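Side-chain contacts in HTH-type transcriptional activator AmpR (Pseudomonas aeruginosa PAO1, PDB 5MMH), which activates expression of the beta-lactamase gene ampC and, through the muropeptide-recognising effector domain crystallised here, probably links cell-wall recycling to antibiotic resistance: residues Gly17-Phe22 with Gly180-Thr185; Thr21-Trp26 with Leu43-His48; Pro29-Phe34 with Arg200-Glu205; Leu184-Ser189 with Ser194-Phe199. One frame throughout, in Å; residues are numbered along the deposited sequence.

Interaction 1 (Gly17-Phe22 with Gly180-Thr185); sequences GAVGTF and GSYWLT
One face of the Tyr-182 ring receives Phe-22, whose CD2 stands 3.5 Å above the ring plane, displaced from the centre toward the rim. The nearest tyrosine carbon to Phe-22 CD2 is Tyr-182 CG, at 3.6 Å. The two rings are turned obliquely, their planes 51° apart and their centroids separated by 5.0 Å. Phe-65 meets the tyrosine edge-to-face, while Phe-22 also meets the ring of Trp-26.

Two aliphatic branches lie farther along the phenol. Val-19 brings CG2 obliquely to Tyr-182 CE1 at 3.8 Å, and Thr-21 lays its methyl CG2 across the hydroxyl end, 4.2 Å from Tyr-182 OH. Phe-22 gets its reach from a CG held anti to the backbone N (chi1 -177°), which sends the ring past the tyrosine in the opposite direction, so that CD2 and CE2 both slide over the CB-CG end. The contact is apolar and buried, and illustrates how two rings can fill a core at an oblique angle, one carbon of one resting over the face of the other.

Val-19, the N-cap residue, marks where strand 13-19 turns into helix 20-37. In the sheet of this periplasmic-binding-protein-like LysR effector domain, strand 61-66 runs between 13-19 and 181-187, so the first helical turn reaches over Ile-63 to meet the next strand, with Phe-79 of strand 73-86 also touching Phe-22.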
loop_
_atom_site.group_PDB
_atom_site.type_symbol
_atom_site.label_atom_id
_atom_site.label_comp_id
_atom_site.label_asym_id
_atom_site.label_seq_id
_atom_site.Cartn_x
_atom_site.Cartn_y
_atom_site.Cartn_z
ATOM N N GLY A 17 -13.350 -3.903 7.180
ATOM C CA GLY A 17 -12.031 -3.898 6.557
ATOM C C GLY A 17 -12.172 -3.842 5.044
ATOM O O GLY A 17 -13.048 -4.493 4.466
ATOM N N ALA A 18 -11.321 -3.042 4.411
ATOM C CA ALA A 18 -11.359 -2.805 2.976
ATOM C C ALA A 18 -9.934 -2.848 2.437
ATOM O O ALA A 18 -9.002 -2.454 3.131
ATOM C CB ALA A 18 -11.998 -1.437 2.685
ATOM N N VAL A 19 -9.762 -3.310 1.192
ATOM C CA VAL A 19 -8.439 -3.231 0.580
ATOM C C VAL A 19 -7.995 -1.779 0.523
ATOM O O VAL A 19 -8.803 -0.868 0.322
ATOM C CB VAL A 19 -8.420 -3.868 -0.817
ATOM C CG1 VAL A 19 -8.559 -5.333 -0.705
ATOM C CG2 VAL A 19 -9.556 -3.368 -1.646
ATOM N N GLY A 20 -6.693 -1.554 0.730
ATOM C CA GLY A 20 -6.203 -0.193 0.878
ATOM C C GLY A 20 -6.488 0.675 -0.328
ATOM O O GLY A 20 -6.926 1.822 -0.192
ATOM N N THR A 21 -6.286 0.127 -1.520
ATOM C CA THR A 21 -6.541 0.872 -2.753
ATOM C C THR A 21 -7.983 1.355 -2.828
ATOM O O THR A 21 -8.244 2.499 -3.229
ATOM C CB THR A 21 -6.205 -0.009 -3.961
ATOM O OG1 THR A 21 -4.812 -0.356 -3.905
ATOM C CG2 THR A 21 -6.520 0.707 -5.303
ATOM N N PHE A 22 -8.932 0.500 -2.440
ATOM C CA PHE A 22 -10.342 0.892 -2.412
ATOM C C PHE A 22 -10.620 1.922 -1.320
ATOM O O PHE A 22 -11.465 2.808 -1.487
ATOM C CB PHE A 22 -11.195 -0.359 -2.202
ATOM C CG PHE A 22 -12.679 -0.129 -2.220
ATOM C CD1 PHE A 22 -13.361 0.208 -1.060
ATOM C CD2 PHE A 22 -13.408 -0.352 -3.377
ATOM C CE1 PHE A 22 -14.754 0.363 -1.071
ATOM C CE2 PHE A 22 -14.784 -0.185 -3.389
ATOM C CZ PHE A 22 -15.448 0.174 -2.241
ATOM N N GLY A 180 -11.907 -8.516 -12.604
ATOM C CA GLY A 180 -12.512 -8.667 -11.296
ATOM C C GLY A 180 -13.344 -7.462 -10.923
ATOM O O GLY A 180 -13.413 -6.470 -11.653
ATOM N N SER A 181 -13.985 -7.573 -9.761
ATOM C CA SER A 181 -14.858 -6.559 -9.205
ATOM C C SER A 181 -14.484 -6.360 -7.748
ATOM O O SER A 181 -13.731 -7.145 -7.175
ATOM C CB SER A 181 -16.334 -6.975 -9.301
ATOM O OG SER A 181 -16.695 -7.249 -10.638
ATOM N N TYR A 182 -15.008 -5.289 -7.157
ATOM C CA TYR A 182 -15.005 -5.119 -5.715
ATOM C C TYR A 182 -16.283 -5.716 -5.146
ATOM O O TYR A 182 -17.361 -5.568 -5.731
ATOM C CB TYR A 182 -14.872 -3.638 -5.347
ATOM C CG TYR A 182 -13.479 -3.133 -5.639
ATOM C CD1 TYR A 182 -12.408 -3.523 -4.838
ATOM C CD2 TYR A 182 -13.221 -2.324 -6.737
ATOM C CE1 TYR A 182 -11.122 -3.096 -5.100
ATOM C CE2 TYR A 182 -11.929 -1.875 -7.006
ATOM C CZ TYR A 182 -10.885 -2.277 -6.183
ATOM O OH TYR A 182 -9.598 -1.872 -6.428
ATOM N N TRP A 183 -16.153 -6.395 -4.011
ATOM C CA TRP A 183 -17.224 -7.152 -3.376
ATOM C C TRP A 183 -17.339 -6.768 -1.910
ATOM O O TRP A 183 -16.323 -6.585 -1.232
ATOM C CB TRP A 183 -16.961 -8.668 -3.462
ATOM C CG TRP A 183 -16.830 -9.183 -4.865
ATOM C CD1 TRP A 183 -15.729 -9.096 -5.678
ATOM C CD2 TRP A 183 -17.837 -9.862 -5.623
ATOM N NE1 TRP A 183 -15.992 -9.684 -6.896
ATOM C CE2 TRP A 183 -17.284 -10.151 -6.892
ATOM C CE3 TRP A 183 -19.157 -10.248 -5.356
ATOM C CZ2 TRP A 183 -18.004 -10.825 -7.886
ATOM C CZ3 TRP A 183 -19.864 -10.904 -6.341
ATOM C CH2 TRP A 183 -19.289 -11.181 -7.596
ATOM N N LEU A 184 -18.564 -6.681 -1.402
ATOM C CA LEU A 184 -18.778 -6.638 0.040
ATOM C C LEU A 184 -18.991 -8.073 0.529
ATOM O O LEU A 184 -19.978 -8.717 0.162
ATOM C CB LEU A 184 -19.961 -5.745 0.387
ATOM C CG LEU A 184 -20.323 -5.719 1.865
ATOM C CD1 LEU A 184 -19.269 -4.938 2.685
ATOM C CD2 LEU A 184 -21.683 -5.107 2.022
ATOM N N THR A 185 -18.062 -8.584 1.334
ATOM C CA THR A 185 -18.101 -9.972 1.769
ATOM C C THR A 185 -18.321 -10.050 3.272
ATOM O O THR A 185 -18.073 -9.095 4.014
ATOM C CB THR A 185 -16.814 -10.726 1.392
ATOM O OG1 THR A 185 -15.792 -10.500 2.377
ATOM C CG2 THR A 185 -16.311 -10.279 0.038
#

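Interaction 2 (Thr21-Trp26 with Leu43-His48); sequences TFTVGW and LRLSTH
Thr-47 holds OG1 between its backbone N and carbonyl carbon (chi1 68°), a choice that swings its methyl CG2 toward helix 20-37 and onto Thr-23. On the helix, Thr-23 has OG1 beside its own backbone N and CG2 anti to that N (chi1 -58°), presenting both branches to the strand. The Thr-47 methyl crosses them obliquely: Thr-47 CG2 lies 3.5 Å from Thr-23 OG1, and 3.7 Å separates Thr-47 CG2 from Thr-23 CG2. One methyl thus rests against the whole fork of the opposing threonine.

Leu-45, two residues earlier on the strand and likewise directed at the helix, comes tip to tip with the same residue, its CD2 4.0 Å from Thr-23 CG2. The hydroxyls have their hydrogen-bond partners elsewhere. Thr-23 OG1 is hydrogen-bonded to Val-19 O, one turn back along the chain, while Thr-47 OG1 is hydrogen-bonded to Asp-137 OD1 of the second subunit. Each threonine here hydrogen-bonds to one neighbour and packs against another.

Strand 42-48 has a second task, since Leu-45 and Ser-46 pair in a parallel ladder with a strand of the second subunit and carry the sheet across the dimer interface. Within the chain, the contact closes the beta-alpha-beta crossover of strand 13-19, helix 20-37 and strand 42-48, the opening unit of this periplasmic-binding-protein-like LysR effector domain.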
loop_
_atom_site.group_PDB
_atom_site.type_symbol
_atom_site.label_atom_id
_atom_site.label_comp_id
_atom_site.label_asym_id
_atom_site.label_seq_id
_atom_site.Cartn_x
_atom_site.Cartn_y
_atom_site.Cartn_z
ATOM N N THR A 21 -6.286 0.127 -1.520
ATOM C CA THR A 21 -6.541 0.872 -2.753
ATOM C C THR A 21 -7.983 1.355 -2.828
ATOM O O THR A 21 -8.244 2.499 -3.229
ATOM C CB THR A 21 -6.205 -0.009 -3.961
ATOM O OG1 THR A 21 -4.812 -0.356 -3.905
ATOM C CG2 THR A 21 -6.520 0.707 -5.303
ATOM N N PHE A 22 -8.932 0.500 -2.440
ATOM C CA PHE A 22 -10.342 0.892 -2.412
ATOM C C PHE A 22 -10.620 1.922 -1.320
ATOM O O PHE A 22 -11.465 2.808 -1.487
ATOM C CB PHE A 22 -11.195 -0.359 -2.202
ATOM C CG PHE A 22 -12.679 -0.129 -2.220
ATOM C CD1 PHE A 22 -13.361 0.208 -1.060
ATOM C CD2 PHE A 22 -13.408 -0.352 -3.377
ATOM C CE1 PHE A 22 -14.754 0.363 -1.071
ATOM C CE2 PHE A 22 -14.784 -0.185 -3.389
ATOM C CZ PHE A 22 -15.448 0.174 -2.241
ATOM N N THR A 23 -9.944 1.814 -0.179
ATOM C CA THR A 23 -10.236 2.730 0.923
ATOM C C THR A 23 -9.838 4.161 0.581
ATOM O O THR A 23 -10.626 5.096 0.770
ATOM C CB THR A 23 -9.532 2.266 2.194
ATOM O OG1 THR A 23 -9.966 0.947 2.507
ATOM C CG2 THR A 23 -9.864 3.181 3.369
ATOM N N VAL A 24 -8.619 4.359 0.079
ATOM C CA VAL A 24 -8.153 5.727 -0.136
ATOM C C VAL A 24 -8.596 6.248 -1.494
ATOM O O VAL A 24 -8.864 7.438 -1.628
ATOM C CB VAL A 24 -6.624 5.875 0.041
ATOM C CG1 VAL A 24 -6.215 5.452 1.427
ATOM C CG2 VAL A 24 -5.871 5.071 -0.969
ATOM N N GLY A 25 -8.725 5.383 -2.503
ATOM C CA GLY A 25 -9.204 5.863 -3.790
ATOM C C GLY A 25 -10.707 6.103 -3.885
ATOM O O GLY A 25 -11.138 6.842 -4.781
ATOM N N TRP A 26 -11.522 5.498 -2.998
ATOM C CA TRP A 26 -12.980 5.497 -3.201
ATOM C C TRP A 26 -13.816 5.620 -1.931
ATOM O O TRP A 26 -14.719 6.454 -1.855
ATOM C CB TRP A 26 -13.408 4.224 -3.946
ATOM C CG TRP A 26 -14.805 4.283 -4.535
ATOM C CD1 TRP A 26 -15.151 4.727 -5.784
ATOM C CD2 TRP A 26 -16.034 3.889 -3.898
ATOM N NE1 TRP A 26 -16.514 4.634 -5.967
ATOM C CE2 TRP A 26 -17.080 4.122 -4.828
ATOM C CE3 TRP A 26 -16.354 3.379 -2.636
ATOM C CZ2 TRP A 26 -18.412 3.858 -4.532
ATOM C CZ3 TRP A 26 -17.665 3.097 -2.346
ATOM C CH2 TRP A 26 -18.693 3.331 -3.295
ATOM N N LEU A 43 -18.145 3.393 13.529
ATOM C CA LEU A 43 -17.473 2.603 12.504
ATOM C C LEU A 43 -15.995 2.442 12.841
ATOM O O LEU A 43 -15.319 3.421 13.162
ATOM C CB LEU A 43 -17.619 3.272 11.134
ATOM C CG LEU A 43 -17.003 2.662 9.897
ATOM C CD1 LEU A 43 -17.647 1.338 9.607
ATOM C CD2 LEU A 43 -17.224 3.624 8.773
ATOM N N ARG A 44 -15.509 1.205 12.798
ATOM C CA ARG A 44 -14.083 0.923 12.913
ATOM C C ARG A 44 -13.588 0.432 11.556
ATOM O O ARG A 44 -13.736 -0.743 11.206
ATOM C CB ARG A 44 -13.808 -0.089 14.023
ATOM C CG ARG A 44 -13.582 0.537 15.404
ATOM C CD ARG A 44 -14.894 0.876 16.010
ATOM N NE ARG A 44 -14.796 1.075 17.452
ATOM C CZ ARG A 44 -14.829 0.071 18.315
ATOM N NH1 ARG A 44 -14.873 -1.169 17.829
ATOM N NH2 ARG A 44 -14.783 0.291 19.609
ATOM N N LEU A 45 -12.962 1.334 10.820
ATOM C CA LEU A 45 -12.417 1.026 9.515
ATOM C C LEU A 45 -10.953 0.631 9.646
ATOM O O LEU A 45 -10.191 1.297 10.352
ATOM C CB LEU A 45 -12.565 2.243 8.603
ATOM C CG LEU A 45 -12.211 2.057 7.130
ATOM C CD1 LEU A 45 -13.040 0.916 6.547
ATOM C CD2 LEU A 45 -12.490 3.371 6.435
ATOM N N SER A 46 -10.569 -0.461 8.983
ATOM C CA SER A 46 -9.171 -0.829 8.825
ATOM C C SER A 46 -8.907 -1.217 7.374
ATOM O O SER A 46 -9.825 -1.630 6.650
ATOM C CB SER A 46 -8.789 -1.987 9.781
ATOM O OG SER A 46 -9.547 -3.152 9.522
ATOM N N THR A 47 -7.652 -1.087 6.933
ATOM C CA THR A 47 -7.321 -1.493 5.577
ATOM C C THR A 47 -6.528 -2.790 5.608
ATOM O O THR A 47 -5.936 -3.158 6.623
ATOM C CB THR A 47 -6.535 -0.424 4.795
ATOM O OG1 THR A 47 -5.205 -0.243 5.344
ATOM C CG2 THR A 47 -7.302 0.896 4.771
ATOM N N HIS A 48 -6.528 -3.482 4.474
ATOM C CA HIS A 48 -5.826 -4.747 4.337
ATOM C C HIS A 48 -5.406 -4.870 2.873
ATOM O O HIS A 48 -5.718 -4.006 2.048
ATOM C CB HIS A 48 -6.716 -5.896 4.854
ATOM C CG HIS A 48 -7.347 -5.613 6.192
ATOM N ND1 HIS A 48 -6.628 -5.601 7.373
ATOM C CD2 HIS A 48 -8.616 -5.276 6.525
ATOM C CE1 HIS A 48 -7.431 -5.285 8.373
ATOM N NE2 HIS A 48 -8.646 -5.092 7.886
#

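Interaction 3 (Pro29-Phe34 with Arg200-Glu205); sequences PRLEDF and RGWLLE
Trp-202 and Asp-33 supply the polar link: the indole NE1 donates a hydrogen bond to Asp-33 OD2 at 2.6 Å, with an angle of 158° at the hydrogen. The oxygen lies in the indole plane and accepts through its anti lone pair. The same OD2 forms a salt bridge with Arg-37, whose NH2 also pairs with Glu-205; this arginine would be expected to ease the proximity of the two acids.

Aromatic contact comes next. Phe-34 CB sits over one face of the indole, 3.6 Å from the centroid of the six-membered ring of Trp-202, a CH-pi interaction close to the ring normal; the Phe-34 ring meets the indole obliquely.

Two further contacts complete the grip. Arg-30 O, a backbone carbonyl oxygen, lies at the indole edge, 3.3 Å from Trp-202 CZ2, while Leu-31 CD1 makes an apolar contact with Trp-202 CH2 at 4.0 Å. Trp-202 spans the gap because its CG is anti to the backbone N (chi1 171°).

Helices 20-37 and 194-215 thus pack together in the LysR effector domain, the axes of their short segments 29-34 and 200-205 approaching to 11.0 Å at 135°. Leu-27 also touches the indole, while Leu-31 and Phe-34 rest on Leu-43 of strand 42-48.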
loop_
_atom_site.group_PDB
_atom_site.type_symbol
_atom_site.label_atom_id
_atom_site.label_comp_id
_atom_site.label_asym_id
_atom_site.label_seq_id
_atom_site.Cartn_x
_atom_site.Cartn_y
_atom_site.Cartn_z
ATOM N N PRO A 29 -13.298 9.221 0.396
ATOM C CA PRO A 29 -14.009 10.396 -0.152
ATOM C C PRO A 29 -15.512 10.395 0.087
ATOM O O PRO A 29 -16.122 11.471 0.053
ATOM C CB PRO A 29 -13.706 10.330 -1.656
ATOM C CG PRO A 29 -12.379 9.645 -1.737
ATOM C CD PRO A 29 -12.357 8.650 -0.598
ATOM N N ARG A 30 -16.135 9.236 0.308
ATOM C CA ARG A 30 -17.580 9.162 0.489
ATOM C C ARG A 30 -17.997 8.914 1.928
ATOM O O ARG A 30 -19.186 9.034 2.232
ATOM C CB ARG A 30 -18.174 8.067 -0.404
ATOM C CG ARG A 30 -17.957 8.336 -1.884
ATOM C CD ARG A 30 -18.180 7.102 -2.746
ATOM N NE ARG A 30 -18.103 7.455 -4.170
ATOM C CZ ARG A 30 -16.959 7.736 -4.802
ATOM N NH1 ARG A 30 -15.791 7.700 -4.146
ATOM N NH2 ARG A 30 -16.977 8.050 -6.088
ATOM N N LEU A 31 -17.052 8.601 2.825
ATOM C CA LEU A 31 -17.438 8.115 4.144
ATOM C C LEU A 31 -18.052 9.215 4.989
ATOM O O LEU A 31 -18.835 8.931 5.896
ATOM C CB LEU A 31 -16.235 7.520 4.869
ATOM C CG LEU A 31 -16.572 6.380 5.832
ATOM C CD1 LEU A 31 -17.513 5.324 5.191
ATOM C CD2 LEU A 31 -15.284 5.724 6.311
ATOM N N GLU A 32 -17.697 10.469 4.721
ATOM C CA GLU A 32 -18.339 11.575 5.412
ATOM C C GLU A 32 -19.852 11.552 5.198
ATOM O O GLU A 32 -20.615 11.826 6.129
ATOM C CB GLU A 32 -17.718 12.883 4.938
ATOM C CG GLU A 32 -17.829 14.019 5.920
ATOM C CD GLU A 32 -16.788 15.108 5.663
ATOM O OE1 GLU A 32 -15.661 14.999 6.206
ATOM O OE2 GLU A 32 -17.088 16.069 4.912
ATOM N N ASP A 33 -20.305 11.171 3.993
ATOM C CA ASP A 33 -21.743 11.030 3.738
ATOM C C ASP A 33 -22.369 9.968 4.635
ATOM O O ASP A 33 -23.471 10.162 5.157
ATOM C CB ASP A 33 -22.001 10.693 2.261
ATOM C CG ASP A 33 -23.488 10.534 1.939
ATOM O OD1 ASP A 33 -24.156 11.573 1.799
ATOM O OD2 ASP A 33 -23.996 9.386 1.798
ATOM N N PHE A 34 -21.688 8.832 4.814
ATOM C CA PHE A 34 -22.221 7.774 5.672
ATOM C C PHE A 34 -22.345 8.231 7.120
ATOM O O PHE A 34 -23.347 7.942 7.783
ATOM C CB PHE A 34 -21.342 6.520 5.598
ATOM C CG PHE A 34 -21.691 5.474 6.629
ATOM C CD1 PHE A 34 -22.821 4.681 6.481
ATOM C CD2 PHE A 34 -20.900 5.302 7.754
ATOM C CE1 PHE A 34 -23.156 3.735 7.430
ATOM C CE2 PHE A 34 -21.219 4.350 8.705
ATOM C CZ PHE A 34 -22.343 3.563 8.544
ATOM N N ARG A 200 -24.582 -1.665 4.699
ATOM C CA ARG A 200 -24.773 -2.308 3.398
ATOM C C ARG A 200 -25.701 -1.492 2.491
ATOM O O ARG A 200 -25.419 -1.306 1.298
ATOM C CB ARG A 200 -25.305 -3.721 3.640
ATOM C CG ARG A 200 -25.779 -4.516 2.451
ATOM C CD ARG A 200 -26.690 -5.639 2.965
ATOM N NE ARG A 200 -27.541 -6.172 1.912
ATOM C CZ ARG A 200 -27.674 -7.465 1.621
ATOM N NH1 ARG A 200 -28.476 -7.844 0.623
ATOM N NH2 ARG A 200 -27.014 -8.379 2.328
ATOM N N GLY A 201 -26.793 -0.970 3.041
ATOM C CA GLY A 201 -27.708 -0.195 2.218
ATOM C C GLY A 201 -27.051 1.048 1.651
ATOM O O GLY A 201 -27.120 1.314 0.448
ATOM N N TRP A 202 -26.367 1.806 2.508
ATOM C CA TRP A 202 -25.652 2.990 2.048
ATOM C C TRP A 202 -24.559 2.634 1.045
ATOM O O TRP A 202 -24.360 3.346 0.051
ATOM C CB TRP A 202 -25.061 3.734 3.246
ATOM C CG TRP A 202 -24.153 4.833 2.846
ATOM C CD1 TRP A 202 -24.500 6.127 2.592
ATOM C CD2 TRP A 202 -22.742 4.750 2.649
ATOM N NE1 TRP A 202 -23.404 6.842 2.232
ATOM C CE2 TRP A 202 -22.306 6.024 2.259
ATOM C CE3 TRP A 202 -21.806 3.712 2.747
ATOM C CZ2 TRP A 202 -20.967 6.307 1.990
ATOM C CZ3 TRP A 202 -20.484 3.988 2.480
ATOM C CH2 TRP A 202 -20.071 5.279 2.114
ATOM N N LEU A 203 -23.836 1.536 1.278
ATOM C CA LEU A 203 -22.729 1.214 0.377
ATOM C C LEU A 203 -23.232 0.775 -0.992
ATOM O O LEU A 203 -22.605 1.084 -2.017
ATOM C CB LEU A 203 -21.843 0.132 0.984
ATOM C CG LEU A 203 -20.657 -0.350 0.147
ATOM C CD1 LEU A 203 -19.596 0.736 0.013
ATOM C CD2 LEU A 203 -20.093 -1.606 0.784
ATOM N N LEU A 204 -24.356 0.050 -1.030
ATOM C CA LEU A 204 -24.938 -0.364 -2.310
ATOM C C LEU A 204 -25.447 0.831 -3.108
ATOM O O LEU A 204 -25.292 0.873 -4.330
ATOM C CB LEU A 204 -26.067 -1.366 -2.076
ATOM C CG LEU A 204 -25.554 -2.739 -1.640
ATOM C CD1 LEU A 204 -26.706 -3.702 -1.340
ATOM C CD2 LEU A 204 -24.634 -3.328 -2.704
ATOM N N GLU A 205 -26.083 1.793 -2.442
ATOM C CA GLU A 205 -26.478 3.029 -3.116
ATOM C C GLU A 205 -25.271 3.713 -3.755
ATOM O O GLU A 205 -25.283 4.043 -4.946
ATOM C CB GLU A 205 -27.149 3.960 -2.118
ATOM C CG GLU A 205 -27.656 5.253 -2.711
ATOM C CD GLU A 205 -28.396 6.081 -1.678
ATOM O OE1 GLU A 205 -27.930 7.199 -1.353
ATOM O OE2 GLU A 205 -29.432 5.591 -1.169
#

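Interaction 4 (Leu184-Ser189 with Ser194-Phe199); sequences LTRLQS and SAMLAF
Leu-184 and Phe-199 have CA atoms 10.5 Å apart, and those of Arg-186 and Met-196 are separated by 10.0 Å, so strand and helix backbones stand well away from each other and only side chains bridge the gap. This is a strand-loop-helix connection in the type 2 periplasmic-binding-protein fold of LysR effector domains: strand 181-187 ends, the chain bends at Gln-188 and Ser-189, and helix 194-215 returns against the sheet. That helix is regular from its first turn, with Phe-199 N bonded to Ala-195 O at 2.8 Å.

At the inner end, Leu-184 directs CD1 to the edge of the Phe-199 ring, near its plane, 4.2 Å from CE2. Phe-199 in turn meets Phe-34 of helix 20-37 edge-to-face and packs on Leu-14 and Val-16 of strand 13-19. Nearer the turn, Arg-186 and Met-196 cross at about a right angle. Tyr-61 of the neighbouring strand 61-66 touches Leu-184, Arg-186 and Met-196.

The arginine divides its labour. Its NE forms a salt bridge with Glu-192 in the connecting loop, and NH1 makes a weak hydrogen bond to Arg-190 O, which together tie the guanidinium to that loop. Across the contact, the aliphatic part of Arg-186 meets the methionine. Both chains bend at chi3, 87° in Arg-186 and 72° in Met-196, and the terminal methyl CE of Met-196 comes to lie 3.7 Å from Arg-186 CD.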
loop_
_atom_site.group_PDB
_atom_site.type_symbol
_atom_site.label_atom_id
_atom_site.label_comp_id
_atom_site.label_asym_id
_atom_site.label_seq_id
_atom_site.Cartn_x
_atom_site.Cartn_y
_atom_site.Cartn_z
ATOM N N LEU A 184 -18.564 -6.681 -1.402
ATOM C CA LEU A 184 -18.778 -6.638 0.040
ATOM C C LEU A 184 -18.991 -8.073 0.529
ATOM O O LEU A 184 -19.978 -8.717 0.162
ATOM C CB LEU A 184 -19.961 -5.745 0.387
ATOM C CG LEU A 184 -20.323 -5.719 1.865
ATOM C CD1 LEU A 184 -19.269 -4.938 2.685
ATOM C CD2 LEU A 184 -21.683 -5.107 2.022
ATOM N N THR A 185 -18.062 -8.584 1.334
ATOM C CA THR A 185 -18.101 -9.972 1.769
ATOM C C THR A 185 -18.321 -10.050 3.272
ATOM O O THR A 185 -18.073 -9.095 4.014
ATOM C CB THR A 185 -16.814 -10.726 1.392
ATOM O OG1 THR A 185 -15.792 -10.500 2.377
ATOM C CG2 THR A 185 -16.311 -10.279 0.038
ATOM N N ARG A 186 -18.797 -11.214 3.709
ATOM C CA ARG A 186 -19.097 -11.487 5.105
ATOM C C ARG A 186 -18.997 -12.995 5.307
ATOM O O ARG A 186 -19.148 -13.766 4.356
ATOM C CB ARG A 186 -20.488 -10.943 5.477
ATOM C CG ARG A 186 -21.283 -11.791 6.428
ATOM C CD ARG A 186 -22.676 -11.228 6.670
ATOM N NE ARG A 186 -23.609 -11.715 5.670
ATOM C CZ ARG A 186 -24.221 -12.889 5.734
ATOM N NH1 ARG A 186 -23.993 -13.700 6.754
ATOM N NH2 ARG A 186 -25.052 -13.254 4.770
ATOM N N LEU A 187 -18.698 -13.415 6.536
ATOM C CA LEU A 187 -18.648 -14.841 6.840
ATOM C C LEU A 187 -20.056 -15.426 6.867
ATOM O O LEU A 187 -20.964 -14.832 7.448
ATOM C CB LEU A 187 -17.950 -15.075 8.184
ATOM C CG LEU A 187 -16.419 -15.145 8.135
ATOM C CD1 LEU A 187 -15.841 -15.462 9.517
ATOM C CD2 LEU A 187 -15.990 -16.180 7.124
ATOM N N GLN A 188 -20.227 -16.601 6.241
ATOM C CA GLN A 188 -21.505 -17.322 6.295
ATOM C C GLN A 188 -21.916 -17.635 7.730
ATOM O O GLN A 188 -23.115 -17.703 8.032
ATOM C CB GLN A 188 -21.427 -18.631 5.492
ATOM C CG GLN A 188 -22.024 -18.595 4.079
ATOM C CD GLN A 188 -21.210 -19.397 3.045
ATOM O OE1 GLN A 188 -20.278 -20.131 3.384
ATOM N NE2 GLN A 188 -21.563 -19.234 1.777
ATOM N N SER A 189 -20.931 -17.816 8.620
ATOM C CA SER A 189 -21.148 -18.186 10.017
ATOM C C SER A 189 -21.852 -17.105 10.835
ATOM O O SER A 189 -22.428 -17.408 11.889
ATOM C CB SER A 189 -19.804 -18.491 10.674
ATOM O OG SER A 189 -18.955 -19.206 9.797
ATOM N N SER A 194 -27.830 -4.986 12.856
ATOM C CA SER A 194 -28.591 -3.873 12.305
ATOM C C SER A 194 -27.673 -2.779 11.755
ATOM O O SER A 194 -27.966 -2.186 10.706
ATOM C CB SER A 194 -29.539 -3.329 13.369
ATOM O OG SER A 194 -29.861 -1.980 13.116
ATOM N N ALA A 195 -26.543 -2.507 12.420
ATOM C CA ALA A 195 -25.597 -1.540 11.860
ATOM C C ALA A 195 -25.008 -2.053 10.554
ATOM O O ALA A 195 -24.839 -1.283 9.601
ATOM C CB ALA A 195 -24.480 -1.219 12.854
ATOM N N MET A 196 -24.709 -3.356 10.487
ATOM C CA MET A 196 -24.288 -3.960 9.228
ATOM C C MET A 196 -25.312 -3.715 8.122
ATOM O O MET A 196 -24.953 -3.320 7.006
ATOM C CB MET A 196 -24.063 -5.463 9.408
ATOM C CG MET A 196 -22.773 -5.839 10.112
ATOM S SD MET A 196 -22.795 -7.552 10.667
ATOM C CE MET A 196 -22.651 -8.416 9.116
ATOM N N LEU A 197 -26.598 -3.953 8.410
ATOM C CA LEU A 197 -27.616 -3.754 7.377
ATOM C C LEU A 197 -27.654 -2.302 6.935
ATOM O O LEU A 197 -27.721 -2.016 5.733
ATOM C CB LEU A 197 -28.997 -4.217 7.873
ATOM C CG LEU A 197 -29.065 -5.750 7.979
ATOM C CD1 LEU A 197 -30.325 -6.262 8.668
ATOM C CD2 LEU A 197 -28.916 -6.366 6.599
ATOM N N ALA A 198 -27.561 -1.370 7.888
ATOM C CA ALA A 198 -27.536 0.038 7.524
ATOM C C ALA A 198 -26.340 0.345 6.632
ATOM O O ALA A 198 -26.481 1.000 5.592
ATOM C CB ALA A 198 -27.510 0.903 8.784
ATOM N N PHE A 199 -25.147 -0.142 7.010
ATOM C CA PHE A 199 -23.959 0.145 6.206
ATOM C C PHE A 199 -24.096 -0.429 4.805
ATOM O O PHE A 199 -23.758 0.233 3.823
ATOM C CB PHE A 199 -22.705 -0.412 6.884
ATOM C CG PHE A 199 -21.454 -0.280 6.059
ATOM C CD1 PHE A 199 -20.791 0.931 5.968
ATOM C CD2 PHE A 199 -20.927 -1.372 5.399
ATOM C CE1 PHE A 199 -19.635 1.047 5.212
ATOM C CE2 PHE A 199 -19.780 -1.253 4.640
ATOM C CZ PHE A 199 -19.145 -0.042 4.540
#

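Helix 20-37 threads interactions 1, 2 and 3. The segments of interactions 1 and 2, centred about 8 Å apart, share Thr-21 and Phe-22 and are joined by a probable hydrogen bond from Gly-20 N to His-48 O at 3.0 Å. Leu-31 connects interaction 3 to interaction 2, its CD2 3.7 Å from Leu-45 CD2. Leu-184 lies in segments of 1 and 4 but makes its contact in 4, and its CD1 reaches Leu-203 CD2 at 3.9 Å. Interaction 4 lies nested within the loop closed by interaction 3, and Phe-34 CE1 touches Phe-199 CA at 3.9 Å. Interactions 2 and 4 do not touch; all four lie in the domain that binds muropeptides.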